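Local coordinates for protein aminotransferase class-III (Sphaerobacter thermophilus DSM 20745, PDB 6K8H) that belongs to the class-III aminotransferases, proteins of the PLP-dependent aminotransferase fold, and binds (5-hydroxy-4,6-dimethylpyridin-3-yl)methyl dihydrogen phosphate in its pocket, at residues B[148-153]-B[217-222]; B[252-257]-B[271-276]. All coordinates share one frame; numbering follows the deposited sequence.

Contact 1 (B[148-153]-B[217-222])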
# COMPACT_ATOMS: atom_id res chain seq x y z
N ALA B 148 -21.55 -2.54 -1.46
CA ALA B 148 -22.03 -3.65 -0.66
C ALA B 148 -20.89 -4.63 -0.46
O ALA B 148 -20.09 -4.86 -1.37
CB ALA B 148 -23.22 -4.35 -1.32
N LYS B 149 -20.81 -5.18 0.75
CA LYS B 149 -19.88 -6.27 1.06
C LYS B 149 -20.58 -7.24 1.99
O LYS B 149 -21.71 -7.00 2.42
CB LYS B 149 -18.59 -5.75 1.70
CG LYS B 149 -18.82 -5.00 3.00
CD LYS B 149 -17.52 -4.89 3.75
CE LYS B 149 -17.12 -6.22 4.35
NZ LYS B 149 -16.05 -6.05 5.36
N PHE B 150 -19.92 -8.34 2.33
CA PHE B 150 -20.54 -9.41 3.09
C PHE B 150 -20.08 -9.42 4.55
O PHE B 150 -18.89 -9.23 4.84
CB PHE B 150 -20.29 -10.76 2.41
CG PHE B 150 -21.05 -10.90 1.11
CD1 PHE B 150 -20.54 -10.37 -0.07
CD2 PHE B 150 -22.31 -11.48 1.10
CE1 PHE B 150 -21.27 -10.45 -1.26
CE2 PHE B 150 -23.04 -11.57 -0.09
CZ PHE B 150 -22.51 -11.06 -1.27
N ASP B 151 -21.03 -9.64 5.45
CA ASP B 151 -20.80 -9.63 6.89
C ASP B 151 -19.68 -10.59 7.29
O ASP B 151 -19.61 -11.73 6.82
CB ASP B 151 -22.10 -10.02 7.59
CG ASP B 151 -22.11 -9.66 9.05
OD1 ASP B 151 -21.41 -8.70 9.43
OD2 ASP B 151 -22.83 -10.31 9.83
N GLY B 152 -18.79 -10.11 8.15
CA GLY B 152 -17.74 -10.95 8.70
C GLY B 152 -16.56 -11.20 7.78
O GLY B 152 -15.72 -12.06 8.10
N CYS B 153 -16.43 -10.47 6.69
CA CYS B 153 -15.39 -10.74 5.71
C CYS B 153 -14.34 -9.63 5.70
O CYS B 153 -14.66 -8.44 5.81
CB CYS B 153 -15.98 -10.85 4.31
SG CYS B 153 -16.99 -12.31 4.00
N ALA B 217 -22.71 1.31 -6.27
CA ALA B 217 -21.67 1.23 -7.31
C ALA B 217 -21.13 -0.19 -7.48
O ALA B 217 -20.83 -0.61 -8.60
CB ALA B 217 -20.52 2.17 -6.98
N ALA B 218 -20.98 -0.93 -6.38
CA ALA B 218 -20.31 -2.22 -6.45
C ALA B 218 -20.80 -3.16 -5.35
O ALA B 218 -21.25 -2.72 -4.28
CB ALA B 218 -18.79 -2.08 -6.29
N VAL B 219 -20.68 -4.46 -5.63
CA VAL B 219 -20.72 -5.52 -4.62
C VAL B 219 -19.34 -6.15 -4.58
O VAL B 219 -18.83 -6.62 -5.61
CB VAL B 219 -21.79 -6.58 -4.92
CG1 VAL B 219 -21.67 -7.73 -3.91
CG2 VAL B 219 -23.19 -6.00 -4.92
N LEU B 220 -18.72 -6.18 -3.40
CA LEU B 220 -17.39 -6.75 -3.22
C LEU B 220 -17.54 -8.09 -2.51
O LEU B 220 -18.20 -8.16 -1.47
CB LEU B 220 -16.51 -5.79 -2.42
CG LEU B 220 -15.19 -6.24 -1.82
CD1 LEU B 220 -14.15 -6.35 -2.92
CD2 LEU B 220 -14.80 -5.24 -0.75
N ILE B 221 -16.96 -9.14 -3.08
CA ILE B 221 -17.14 -10.48 -2.52
C ILE B 221 -15.85 -11.28 -2.61
O ILE B 221 -15.21 -11.32 -3.67
CB ILE B 221 -18.29 -11.23 -3.21
CG1 ILE B 221 -18.48 -12.60 -2.56
CG2 ILE B 221 -18.06 -11.31 -4.73
CD1 ILE B 221 -19.69 -13.36 -3.06
N ASP B 222 -15.45 -11.89 -1.49
CA ASP B 222 -14.38 -12.88 -1.46
C ASP B 222 -14.99 -14.25 -1.76
O ASP B 222 -15.81 -14.72 -0.97
CB ASP B 222 -13.71 -12.87 -0.09
CG ASP B 222 -12.58 -13.88 0.06
OD1 ASP B 222 -12.56 -14.92 -0.64
OD2 ASP B 222 -11.70 -13.63 0.92
O HOH W 1 -17.47 -8.98 1.07
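The ring of Phe150 packs against Ile221, and the two side chains cross at a slant, with ring atom CE1 of Phe150 3.6 Å from CB of Ile221. Setting CG beside the backbone N (chi1 -70°) brings the ring to the neighbouring strand, where CE1 of Phe150 also meets CG1 of Val219 at 3.8 Å. The ring edge, not its face, meets a carbonyl: CD1 of Phe150 lies 3.5 Å from O of Leu220, near the ring plane. Strands 148-150 and 217-221 run parallel, 12° apart, in the large central sheet. Ala148 pairs with Val219 on the face that also carries Phe150, and its methyl CB, a small group in a buried place, packs 4.0 Å from CG2 of Val219. Backbone N of Ala148 donates to O of Ala218 at 2.8 Å, and N of Leu220 returns a nearly straight bond to O of Ala148, also 2.8 Å. Beyond this pair a water takes over, accepting from N of Phe150 and donating to O of Leu220. Branched Val219 and Ile221 suit an extended strand, and both pack against helix 235-248. Lys149 lies on the other face; its chain bends at chi3 (-73°), and NZ reaches O of Cys153, Val163 and Ala161. Three carbonyls thus share the buried ammonium, which would help offset the cost of burying its charge, while the water satisfies two backbone groups where direct strand pairing gives out.

Contact 2 (B[252-257]-B[271-276]). With PLR ((5-hydroxy-4,6-dimethylpyridin-3-yl)methyl dihydrogen phosphate), chain D.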
# COMPACT_ATOMS: atom_id res chain seq x y z
N LEU B 252 -19.51 -5.92 -10.11
CA LEU B 252 -19.19 -7.07 -9.26
C LEU B 252 -17.67 -7.19 -9.15
O LEU B 252 -16.97 -7.40 -10.16
CB LEU B 252 -19.82 -8.34 -9.83
CG LEU B 252 -19.57 -9.68 -9.09
CD1 LEU B 252 -19.98 -9.62 -7.61
CD2 LEU B 252 -20.31 -10.81 -9.81
N ILE B 253 -17.16 -7.02 -7.93
CA ILE B 253 -15.73 -7.10 -7.64
C ILE B 253 -15.45 -8.38 -6.86
O ILE B 253 -15.97 -8.56 -5.75
CB ILE B 253 -15.24 -5.89 -6.84
CG1 ILE B 253 -15.56 -4.57 -7.54
CG2 ILE B 253 -13.74 -6.00 -6.58
CD1 ILE B 253 -15.32 -3.38 -6.67
N PHE B 254 -14.60 -9.24 -7.40
CA PHE B 254 -14.08 -10.38 -6.64
C PHE B 254 -12.81 -9.95 -5.91
O PHE B 254 -11.92 -9.35 -6.51
CB PHE B 254 -13.76 -11.57 -7.55
CG PHE B 254 -14.97 -12.39 -7.92
CD1 PHE B 254 -16.25 -11.90 -7.70
CD2 PHE B 254 -14.81 -13.64 -8.50
CE1 PHE B 254 -17.36 -12.64 -8.06
CE2 PHE B 254 -15.92 -14.40 -8.85
CZ PHE B 254 -17.20 -13.90 -8.62
N ASP B 255 -12.74 -10.27 -4.62
CA ASP B 255 -11.51 -10.12 -3.84
C ASP B 255 -10.81 -11.47 -3.87
O ASP B 255 -11.15 -12.37 -3.10
CB ASP B 255 -11.81 -9.66 -2.42
CG ASP B 255 -10.55 -9.49 -1.57
OD1 ASP B 255 -9.46 -9.93 -2.00
OD2 ASP B 255 -10.65 -8.91 -0.46
N GLU B 256 -9.83 -11.62 -4.77
CA GLU B 256 -9.02 -12.83 -4.85
C GLU B 256 -7.61 -12.61 -4.33
O GLU B 256 -6.67 -13.28 -4.77
CB GLU B 256 -8.98 -13.36 -6.29
CG GLU B 256 -10.36 -13.73 -6.85
CD GLU B 256 -10.37 -15.08 -7.59
OE1 GLU B 256 -9.73 -16.05 -7.11
OE2 GLU B 256 -11.02 -15.15 -8.65
N VAL B 257 -7.43 -11.68 -3.38
CA VAL B 257 -6.09 -11.43 -2.86
C VAL B 257 -5.50 -12.72 -2.28
O VAL B 257 -4.30 -12.99 -2.45
CB VAL B 257 -6.12 -10.29 -1.82
CG1 VAL B 257 -4.78 -10.17 -1.11
CG2 VAL B 257 -6.45 -8.96 -2.52
N LEU B 271 -15.33 -21.50 -9.97
CA LEU B 271 -16.75 -21.34 -9.71
C LEU B 271 -17.54 -20.90 -10.93
O LEU B 271 -18.78 -20.85 -10.87
CB LEU B 271 -16.99 -20.35 -8.56
CG LEU B 271 -16.34 -20.71 -7.22
CD1 LEU B 271 -16.52 -19.59 -6.20
CD2 LEU B 271 -16.88 -22.02 -6.67
N GLY B 272 -16.87 -20.58 -12.04
CA GLY B 272 -17.55 -20.31 -13.29
C GLY B 272 -18.33 -19.01 -13.34
O GLY B 272 -19.41 -18.97 -13.94
N VAL B 273 -17.83 -17.95 -12.72
CA VAL B 273 -18.51 -16.66 -12.71
C VAL B 273 -17.50 -15.57 -13.07
O VAL B 273 -16.39 -15.56 -12.55
CB VAL B 273 -19.17 -16.37 -11.35
CG1 VAL B 273 -19.72 -14.96 -11.30
CG2 VAL B 273 -20.29 -17.39 -11.07
N THR B 274 -17.91 -14.65 -13.96
CA THR B 274 -17.03 -13.62 -14.49
C THR B 274 -17.31 -12.31 -13.78
O THR B 274 -18.33 -11.65 -14.09
CB THR B 274 -17.25 -13.46 -16.00
OG1 THR B 274 -17.17 -14.73 -16.65
CG2 THR B 274 -16.21 -12.51 -16.60
N PRO B 275 -16.47 -11.86 -12.87
CA PRO B 275 -16.69 -10.56 -12.22
C PRO B 275 -16.34 -9.43 -13.18
O PRO B 275 -15.72 -9.63 -14.23
CB PRO B 275 -15.76 -10.58 -11.01
CG PRO B 275 -14.65 -11.55 -11.40
CD PRO B 275 -15.29 -12.56 -12.32
N ASP B 276 -16.74 -8.22 -12.80
CA ASP B 276 -16.36 -7.05 -13.58
C ASP B 276 -14.95 -6.61 -13.22
O ASP B 276 -14.18 -6.20 -14.11
CB ASP B 276 -17.38 -5.93 -13.34
CG ASP B 276 -18.79 -6.36 -13.71
OD1 ASP B 276 -19.02 -6.68 -14.90
OD2 ASP B 276 -19.66 -6.41 -12.81
N1 PLR D . -8.26 -9.16 0.75
C2 PLR D . -8.09 -10.37 1.27
C2A PLR D . -9.09 -11.44 0.98
C3 PLR D . -6.96 -10.65 2.06
O3 PLR D . -6.81 -11.89 2.55
C4 PLR D . -6.02 -9.63 2.31
C4A PLR D . -4.84 -9.91 3.12
C5 PLR D . -6.23 -8.37 1.74
C6 PLR D . -7.37 -8.19 0.99
C5A PLR D . -5.29 -7.22 1.99
O4P PLR D . -3.98 -7.35 1.35
P PLR D . -2.71 -6.61 2.00
O1P PLR D . -3.12 -5.18 2.12
O2P PLR D . -2.49 -7.25 3.32
O3P PLR D . -1.57 -6.82 1.06
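Strand 252-255 receives the end of the 271-276 loop at Leu252, where CA of Leu252 lies 5.2 Å from CA of Asp276, the last residue before strand 277-281. This is a helix-to-strand connection in the PLP-dependent aminotransferase fold: Gly272 leaves helix 266-271 with positive phi, a conformation glycine adopts readily, and the chain then returns to the sheet. Asp276 grips Leu252 twice. Its OD2 takes the N-H of Leu252 at 2.7 Å, almost straight at 175°, on the anti lone pair, while its own N donates to O of Leu252 at 2.8 Å. The same OD2 forms a salt bridge with Arg242 of helix 235-248, so an acid suits this place. Pro275 lies over one face of Phe254, the two side chains running at about a right angle; CB of Pro275 sits 3.8 Å from the centroid of the Phe254 ring in a CH-pi contact. Proline suits the place: its compact, rigid ring sets CB and CG flat over the aromatic face. Val273 comes in at the far end of the aromatic ring, with CG1 3.8 Å from CZ of Phe254. At the other end of the strand, Asp255 has its CG anti to the backbone N (chi1 -180°), and OD1 accepts from N of Val257 in an Asx turn that steadies the carboxylate. Val257 lies against the ligand's pyridine ring, and OD2 of Asp255 stands 2.7 Å from N1 of PLR.

In the fold
Contact 1 closes before contact 2 opens along the chain, and their centres lie 11 Å apart on the same side of the chain's centre. Both reach the seven-stranded mixed sheet, contact 1 through two strands, contact 2 through strand 251-255 and the loop that leads into strand 277-281; strands 146-150, 216-221 and 251-255 lie side by side in parallel. The middle strand joins the contacts: O of Ile221 probably bonds to N of Asp255, and CG2 of Ile221 packs 3.5 Å from CD1 of Phe254. Helix 235-248 lies against residues of both contacts. The strands end toward the ligand, so Asp222, Asp255 and Val257 all reach the pocket, which Thr317 of the second subunit helps to complete.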